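Local structure of trans-4-hydroxy-L-proline dehydratase (Clostridioides difficile 70-100-2010, 6VXC) at residues A[389-394]-A[419-424]; A[493-498]-A[514-519]; A[724-729]-A[759-764]. The protein catalyses, as a glycyl radical enzyme, the dehydration of trans-4-hydroxy-L-proline to (S)-1-pyrroline-5-carboxylate in the anaerobic breakdown of hydroxyproline. All blocks are in the same frame, centred on the assembly; numbering follows the deposited sequence.

Contact 1. Residues A[389-394]-A[419-424]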
# COMPACT_ATOMS: atom_id res chain seq x y z
N GLU A 389 13.04 1.76 18.73
CA GLU A 389 13.30 3.04 19.38
C GLU A 389 12.41 4.15 18.81
O GLU A 389 11.80 4.91 19.56
CB GLU A 389 14.77 3.43 19.23
CG GLU A 389 15.09 4.81 19.83
CD GLU A 389 14.99 4.83 21.35
OE1 GLU A 389 15.37 3.82 21.97
OE2 GLU A 389 14.51 5.83 21.91
N MET A 390 12.33 4.26 17.48
CA MET A 390 11.69 5.44 16.88
C MET A 390 10.17 5.44 17.04
O MET A 390 9.56 6.51 17.17
CB MET A 390 12.06 5.54 15.40
CG MET A 390 13.57 5.75 15.15
SD MET A 390 14.30 7.11 16.09
CE MET A 390 13.75 8.51 15.15
N LYS A 391 9.54 4.27 17.04
CA LYS A 391 8.09 4.12 17.16
C LYS A 391 7.34 5.13 16.26
O LYS A 391 6.50 5.90 16.70
CB LYS A 391 7.66 4.26 18.62
CG LYS A 391 6.24 3.72 18.90
CD LYS A 391 5.81 3.85 20.37
CE LYS A 391 4.37 3.37 20.54
NZ LYS A 391 3.92 3.25 21.97
N LEU A 392 7.67 5.07 14.96
CA LEU A 392 7.04 5.90 13.94
C LEU A 392 6.19 5.04 13.01
O LEU A 392 6.60 3.93 12.63
CB LEU A 392 8.08 6.66 13.12
CG LEU A 392 8.97 7.65 13.90
CD1 LEU A 392 10.10 8.16 13.00
CD2 LEU A 392 8.16 8.82 14.51
N ILE A 393 5.01 5.54 12.63
CA ILE A 393 4.12 4.74 11.78
C ILE A 393 4.53 4.75 10.32
O ILE A 393 4.01 3.94 9.54
CB ILE A 393 2.65 5.17 11.93
CG1 ILE A 393 2.44 6.64 11.57
CG2 ILE A 393 2.13 4.86 13.32
CD1 ILE A 393 0.98 7.07 11.69
N GLN A 394 5.44 5.63 9.93
CA GLN A 394 6.14 5.53 8.65
C GLN A 394 7.63 5.49 8.95
O GLN A 394 8.08 6.22 9.81
CB GLN A 394 5.84 6.72 7.75
CG GLN A 394 4.39 6.91 7.34
CD GLN A 394 4.29 7.68 6.02
OE1 GLN A 394 4.33 7.07 4.95
NE2 GLN A 394 4.15 8.99 6.09
N LYS A 419 4.70 -5.01 22.11
CA LYS A 419 4.53 -3.69 22.70
C LYS A 419 3.25 -2.99 22.24
O LYS A 419 2.90 -1.96 22.81
CB LYS A 419 5.76 -2.83 22.41
CG LYS A 419 7.06 -3.43 22.97
CD LYS A 419 8.24 -2.52 22.76
CE LYS A 419 9.51 -3.17 23.28
NZ LYS A 419 10.68 -2.27 23.19
N GLY A 420 2.55 -3.53 21.25
CA GLY A 420 1.18 -3.11 21.00
C GLY A 420 0.96 -1.93 20.08
O GLY A 420 -0.12 -1.35 20.10
N TRP A 421 1.96 -1.53 19.27
CA TRP A 421 1.71 -0.51 18.27
C TRP A 421 1.67 -1.08 16.85
O TRP A 421 1.79 -0.32 15.88
CB TRP A 421 2.70 0.65 18.37
CG TRP A 421 4.15 0.33 18.22
CD1 TRP A 421 4.95 -0.23 19.16
CD2 TRP A 421 4.99 0.62 17.09
NE1 TRP A 421 6.24 -0.33 18.68
CE2 TRP A 421 6.29 0.18 17.41
CE3 TRP A 421 4.77 1.20 15.83
CZ2 TRP A 421 7.37 0.30 16.53
CZ3 TRP A 421 5.84 1.32 14.95
CH2 TRP A 421 7.12 0.88 15.31
N GLY A 422 1.52 -2.37 16.71
CA GLY A 422 1.21 -3.00 15.44
C GLY A 422 2.39 -3.52 14.64
O GLY A 422 2.36 -4.64 14.14
N GLN A 423 3.44 -2.71 14.50
CA GLN A 423 4.65 -3.11 13.76
C GLN A 423 5.49 -4.03 14.65
O GLN A 423 5.45 -3.91 15.86
CB GLN A 423 5.49 -1.89 13.33
CG GLN A 423 4.77 -0.93 12.41
CD GLN A 423 5.70 0.14 11.83
OE1 GLN A 423 6.93 0.02 11.90
NE2 GLN A 423 5.11 1.18 11.24
N PRO A 424 6.20 -4.99 14.05
CA PRO A 424 6.19 -5.37 12.64
C PRO A 424 5.09 -6.38 12.33
O PRO A 424 4.71 -7.15 13.22
CB PRO A 424 7.56 -6.02 12.44
CG PRO A 424 7.78 -6.74 13.79
CD PRO A 424 7.20 -5.77 14.82
O HOH W 1 2.16 0.95 22.38
O HOH W 2 2.40 1.77 10.07

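Contact 2. Residues A[493-498]-A[514-519]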
# COMPACT_ATOMS: atom_id res chain seq x y z
N ILE A 493 -28.22 -2.51 -10.21
CA ILE A 493 -26.77 -2.43 -10.35
C ILE A 493 -26.21 -3.68 -11.02
O ILE A 493 -25.32 -3.59 -11.85
CB ILE A 493 -26.11 -2.19 -8.97
CG1 ILE A 493 -26.56 -0.83 -8.40
CG2 ILE A 493 -24.58 -2.34 -9.02
CD1 ILE A 493 -26.19 0.34 -9.29
N GLY A 494 -26.76 -4.85 -10.69
CA GLY A 494 -26.34 -6.11 -11.26
C GLY A 494 -27.27 -6.61 -12.35
O GLY A 494 -27.99 -5.84 -12.98
N ILE A 495 -27.22 -7.92 -12.58
CA ILE A 495 -28.03 -8.58 -13.61
C ILE A 495 -29.14 -9.38 -12.94
O ILE A 495 -29.13 -9.62 -11.73
CB ILE A 495 -27.18 -9.47 -14.52
CG1 ILE A 495 -26.32 -10.44 -13.70
CG2 ILE A 495 -26.29 -8.62 -15.41
CD1 ILE A 495 -25.64 -11.53 -14.50
N GLU A 496 -30.11 -9.83 -13.75
CA GLU A 496 -31.25 -10.61 -13.25
C GLU A 496 -30.88 -12.09 -13.20
O GLU A 496 -31.01 -12.80 -14.19
CB GLU A 496 -32.49 -10.40 -14.11
CG GLU A 496 -33.15 -9.05 -13.93
CD GLU A 496 -34.39 -8.86 -14.82
OE1 GLU A 496 -34.95 -9.88 -15.30
OE2 GLU A 496 -34.79 -7.70 -15.02
N THR A 497 -30.43 -12.56 -12.05
CA THR A 497 -30.10 -13.98 -11.91
C THR A 497 -31.25 -14.81 -11.36
O THR A 497 -31.12 -16.03 -11.24
CB THR A 497 -28.84 -14.16 -11.04
OG1 THR A 497 -28.90 -13.31 -9.89
CG2 THR A 497 -27.59 -13.81 -11.85
N GLY A 498 -32.38 -14.19 -11.03
CA GLY A 498 -33.55 -14.92 -10.59
C GLY A 498 -34.02 -14.46 -9.23
O GLY A 498 -33.26 -13.88 -8.45
N LYS A 514 -22.20 -16.61 -8.50
CA LYS A 514 -21.08 -16.62 -9.43
C LYS A 514 -21.38 -15.84 -10.70
O LYS A 514 -20.49 -15.17 -11.25
CB LYS A 514 -20.69 -18.07 -9.75
CG LYS A 514 -20.00 -18.77 -8.57
CD LYS A 514 -19.26 -20.04 -9.02
CE LYS A 514 -20.22 -21.17 -9.38
NZ LYS A 514 -19.54 -22.47 -9.71
N LYS A 515 -22.64 -15.85 -11.15
CA LYS A 515 -23.00 -15.03 -12.31
C LYS A 515 -22.96 -13.54 -11.97
O LYS A 515 -22.48 -12.74 -12.78
CB LYS A 515 -24.39 -15.39 -12.83
CG LYS A 515 -24.49 -16.75 -13.50
CD LYS A 515 -25.90 -16.89 -14.07
CE LYS A 515 -26.25 -18.32 -14.41
NZ LYS A 515 -27.66 -18.35 -14.88
N GLN A 516 -23.43 -13.15 -10.78
CA GLN A 516 -23.30 -11.75 -10.40
C GLN A 516 -21.83 -11.35 -10.32
O GLN A 516 -21.44 -10.28 -10.79
CB GLN A 516 -24.00 -11.48 -9.08
CG GLN A 516 -25.51 -11.67 -9.14
CD GLN A 516 -26.22 -10.48 -9.75
OE1 GLN A 516 -25.60 -9.47 -10.10
NE2 GLN A 516 -27.53 -10.59 -9.85
N LEU A 517 -20.99 -12.23 -9.76
CA LEU A 517 -19.56 -11.98 -9.67
C LEU A 517 -18.94 -11.78 -11.05
O LEU A 517 -18.16 -10.85 -11.27
CB LEU A 517 -18.88 -13.14 -8.95
CG LEU A 517 -17.38 -13.12 -8.71
CD1 LEU A 517 -17.01 -11.85 -7.98
CD2 LEU A 517 -16.99 -14.35 -7.90
N HIS A 518 -19.24 -12.69 -11.98
CA HIS A 518 -18.71 -12.60 -13.34
C HIS A 518 -19.06 -11.26 -13.96
O HIS A 518 -18.21 -10.60 -14.55
CB HIS A 518 -19.26 -13.76 -14.19
CG HIS A 518 -18.88 -13.69 -15.64
ND1 HIS A 518 -17.59 -13.89 -16.09
CD2 HIS A 518 -19.63 -13.47 -16.75
CE1 HIS A 518 -17.57 -13.79 -17.41
NE2 HIS A 518 -18.79 -13.53 -17.83
N TYR A 519 -20.32 -10.84 -13.81
CA TYR A 519 -20.74 -9.56 -14.38
C TYR A 519 -19.97 -8.40 -13.76
O TYR A 519 -19.48 -7.51 -14.47
CB TYR A 519 -22.24 -9.39 -14.17
CG TYR A 519 -22.79 -8.07 -14.66
CD1 TYR A 519 -22.87 -7.78 -16.02
CD2 TYR A 519 -23.28 -7.13 -13.77
CE1 TYR A 519 -23.40 -6.59 -16.47
CE2 TYR A 519 -23.82 -5.93 -14.20
CZ TYR A 519 -23.87 -5.67 -15.56
OH TYR A 519 -24.40 -4.48 -16.01
O HOH W 3 -29.40 -17.76 -12.04

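Contact 3. Residues A[724-729]-A[759-764]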
# COMPACT_ATOMS: atom_id res chain seq x y z
N ASN A 724 -5.34 -10.21 10.46
CA ASN A 724 -5.24 -9.56 11.76
C ASN A 724 -5.57 -10.55 12.87
O ASN A 724 -6.56 -11.29 12.78
CB ASN A 724 -6.21 -8.40 11.91
CG ASN A 724 -5.74 -7.14 11.26
OD1 ASN A 724 -6.48 -6.51 10.48
ND2 ASN A 724 -4.52 -6.75 11.56
N GLN A 725 -4.76 -10.55 13.92
CA GLN A 725 -5.09 -11.24 15.17
C GLN A 725 -4.77 -10.32 16.33
O GLN A 725 -3.94 -9.42 16.22
CB GLN A 725 -4.34 -12.58 15.31
CG GLN A 725 -4.90 -13.75 14.46
CD GLN A 725 -6.29 -14.20 14.90
OE1 GLN A 725 -6.43 -14.94 15.86
NE2 GLN A 725 -7.32 -13.76 14.18
N ARG A 726 -5.47 -10.54 17.44
CA ARG A 726 -5.39 -9.69 18.61
C ARG A 726 -5.28 -10.55 19.86
O ARG A 726 -5.99 -11.54 20.00
CB ARG A 726 -6.63 -8.78 18.69
CG ARG A 726 -6.78 -8.06 19.98
CD ARG A 726 -8.15 -7.44 20.12
NE ARG A 726 -8.36 -7.04 21.50
CZ ARG A 726 -9.50 -6.60 22.00
NH1 ARG A 726 -10.58 -6.49 21.23
NH2 ARG A 726 -9.56 -6.27 23.28
N PHE A 727 -4.39 -10.17 20.78
CA PHE A 727 -4.16 -10.92 22.01
C PHE A 727 -4.43 -10.06 23.23
O PHE A 727 -4.10 -8.87 23.26
CB PHE A 727 -2.74 -11.44 22.10
CG PHE A 727 -2.42 -12.47 21.08
CD1 PHE A 727 -3.07 -13.68 21.09
CD2 PHE A 727 -1.47 -12.23 20.11
CE1 PHE A 727 -2.80 -14.63 20.13
CE2 PHE A 727 -1.18 -13.18 19.17
CZ PHE A 727 -1.86 -14.37 19.18
N ALA A 728 -5.00 -10.69 24.25
CA ALA A 728 -5.07 -10.06 25.55
C ALA A 728 -3.65 -9.76 26.04
O ALA A 728 -2.78 -10.62 25.92
CB ALA A 728 -5.79 -10.97 26.55
N PRO A 729 -3.39 -8.57 26.56
CA PRO A 729 -2.02 -8.29 27.03
C PRO A 729 -1.54 -9.27 28.10
O PRO A 729 -0.35 -9.61 28.12
CB PRO A 729 -2.12 -6.86 27.57
CG PRO A 729 -3.32 -6.26 26.86
CD PRO A 729 -4.28 -7.40 26.66
N ASN A 759 -2.50 -7.02 17.11
CA ASN A 759 -2.83 -6.01 18.10
C ASN A 759 -2.65 -6.60 19.50
O ASN A 759 -3.00 -7.76 19.74
CB ASN A 759 -4.26 -5.49 17.94
CG ASN A 759 -4.34 -4.25 17.08
OD1 ASN A 759 -3.59 -3.29 17.28
ND2 ASN A 759 -5.28 -4.24 16.14
N VAL A 760 -2.09 -5.81 20.41
CA VAL A 760 -2.03 -6.17 21.83
C VAL A 760 -2.36 -4.93 22.64
O VAL A 760 -1.47 -4.15 22.99
CB VAL A 760 -0.63 -6.71 22.20
CG1 VAL A 760 -0.58 -7.16 23.69
CG2 VAL A 760 -0.21 -7.81 21.26
N PHE A 761 -3.63 -4.73 22.95
CA PHE A 761 -4.02 -3.51 23.64
C PHE A 761 -4.99 -3.84 24.76
O PHE A 761 -5.63 -4.89 24.78
CB PHE A 761 -4.63 -2.46 22.69
CG PHE A 761 -5.85 -2.94 21.90
CD1 PHE A 761 -7.08 -3.10 22.51
CD2 PHE A 761 -5.75 -3.15 20.53
CE1 PHE A 761 -8.20 -3.51 21.78
CE2 PHE A 761 -6.87 -3.56 19.78
CZ PHE A 761 -8.09 -3.74 20.41
N ASP A 762 -5.04 -2.93 25.73
CA ASP A 762 -6.05 -2.98 26.78
C ASP A 762 -7.31 -2.30 26.27
O ASP A 762 -7.29 -1.10 25.98
CB ASP A 762 -5.54 -2.29 28.03
CG ASP A 762 -5.20 -3.25 29.13
OD1 ASP A 762 -4.03 -3.70 29.18
OD2 ASP A 762 -6.11 -3.55 29.94
N LYS A 763 -8.40 -3.06 26.17
CA LYS A 763 -9.65 -2.51 25.69
C LYS A 763 -10.03 -1.23 26.42
O LYS A 763 -10.47 -0.26 25.79
CB LYS A 763 -10.76 -3.56 25.82
CG LYS A 763 -12.15 -3.10 25.41
CD LYS A 763 -13.13 -4.26 25.48
CE LYS A 763 -14.59 -3.80 25.51
NZ LYS A 763 -15.19 -3.34 24.23
N ASN A 764 -9.83 -1.18 27.73
CA ASN A 764 -10.27 -0.01 28.49
C ASN A 764 -9.50 1.24 28.10
O ASN A 764 -10.07 2.33 28.13
CB ASN A 764 -10.14 -0.27 29.99
CG ASN A 764 -10.97 -1.45 30.45
OD1 ASN A 764 -12.09 -1.65 29.97
ND2 ASN A 764 -10.43 -2.22 31.38
O HOH W 4 -5.77 -6.79 22.81

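Contact 1. Residues A[389-394]-A[419-424]
K391 and W421 face each other with their CA atoms 8.0 Å apart, and I393 and Q423 do so at 8.1 Å, spacings too wide for backbone pairing and spanned instead by side chains and two waters. K391 leaves helix 378-390 with a positive phi of 45°. Its aliphatic chain runs over one face of the W421 indole: K391 CG stands 3.8 Å from the centroid of the five-membered ring of W421, 10° off the normal, a CH-pi contact, and K391 CE lies 3.8 Å from W421 CG. CG anti to the backbone N (chi1 -163°) and an extended chain beyond it carry NZ past the ring to a water that donates to K419 O. Q423 CB meets the opposite indole face near its rim, so the ring is held from both sides. Further out, Q423 NE2 donates to P395 O and to a second water, which in turn donates to I393 O. Q423 OE1 takes a weak bond from S397 N. The contact joins the ends of helices 378-390 and 407-418 just ahead of the neighbouring parallel strands 396-401 and 426-428; M387 packs on W421 and Q423, while S787 of strand 787-789 touches I393 and Q423.

Contact 2. Residues A[493-498]-A[514-519]
A loop folded back on the helix it leads into brings I495 and T497, between strand 491-492 and helix 506-538, against K515, Q516 and Y519 on one side of that helix. The carboxamide of Q516 carries the polar part. Its NE2 donates to I495 O at 2.7 Å, a short but bent bond (134° at the hydrogen) that arrives 29° out of the carbonyl plane, and to T497 OG1 at 3.0 Å along a straighter line (153°). Q516 OE1 takes a weak bond from I495 N at 3.3 Å. The N-H (weakly) and the C=O of I495 are thus both paired with the buried Q516 amide, and the two acceptors of NE2 restrict its rotation. The bend at chi2 of Q516 turns the amide toward the loop, and G494, without a side chain, lets Q516 OE1 come within 3.6 Å of G494 CA. Nearly a turn further along the helix, the Y519 ring takes I495 CG2 over its centre, 3.5 Å from the centroid, a CH-pi contact, while I493 O approaches the ring edge at CE2. At the other end T497 CG2 packs alongside K515 CB at 3.7 Å, and a water donates to T497 O and accepts a weak bond from K515 NZ. Q516 also touches I476 and T480 of helix 473-481. The arrangement is that of a loop tethered to a helix by a side-chain amide, which meets one extended residue in a strand-like way.

Contact 3. Residues A[724-729]-A[759-764]
R726 and N759 form a parallel beta bridge, their CA atoms 4.5 Å apart. N759 N donates to Q725 O at 2.9 Å and F727 N to N759 O at 3.0 Å, both nearly straight (157° and 162° at the hydrogen), so N759 is bonded to the residues before and after R726. Side chains continue the contact where the backbones diverge. R726, extended from CG to NE, crosses F761 at about a right angle: F761 CE1 lies over the centre of the guanidinium at 3.4 Å from R726 CZ, the two planes 28° apart. A water in the guanidinium plane accepts from R726 NE and from F761 N and donates to F727 O, bridging the segments where direct pairing has stopped. Beyond it, V760 CG1 packs on P729 CA at 3.8 Å, and P729 CG rests 3.4 Å from F761 O.

R726 NH2 makes a salt bridge with E806, N759 OD1, lying at the edge of the F761 ring, accepts from R782 N, and F761 touches I801 of helix 795-803. The F727 ring, leading away from 759-764, stacks on F809, the last residue, and the backbone of Q807 bonds to R726 and A728, so the C-terminal tail lies along strand 724-726. The pairing with E806 would be expected to balance the buried positive charge of R726, with K763 NZ, a like charge, 6.3 Å from R726 NH1; one guanidinium face lies against an aromatic ring, with NE bonded to water, NH2 to the carboxylate, and NH1 weakly to the carbonyls of I802 and R804.

In the fold
Contacts 1 and 3 are neighbours, their centres 15 Å apart, and they touch where G420 CA lies 4.2 Å from V760 CB. One mixed sheet unites them: residues 419-424 lead into strand 426-428, which runs antiparallel to 755-759, itself parallel to 724-726. Contact 1 is also the one nearer the radical chemistry. The side chain of Q423 is about 11 Å from that of C454, the probable cysteine radical site, and W421 O accepts a bond from S787, two residues past G785, which carries the radical in the activated enzyme but not in this structure. Contact 2 stands apart, its centre 43 Å from that of contact 1, across the chain's centre, and 40 Å from that of contact 3. Contacts 2 and 3 both lie away from the catalytic residues.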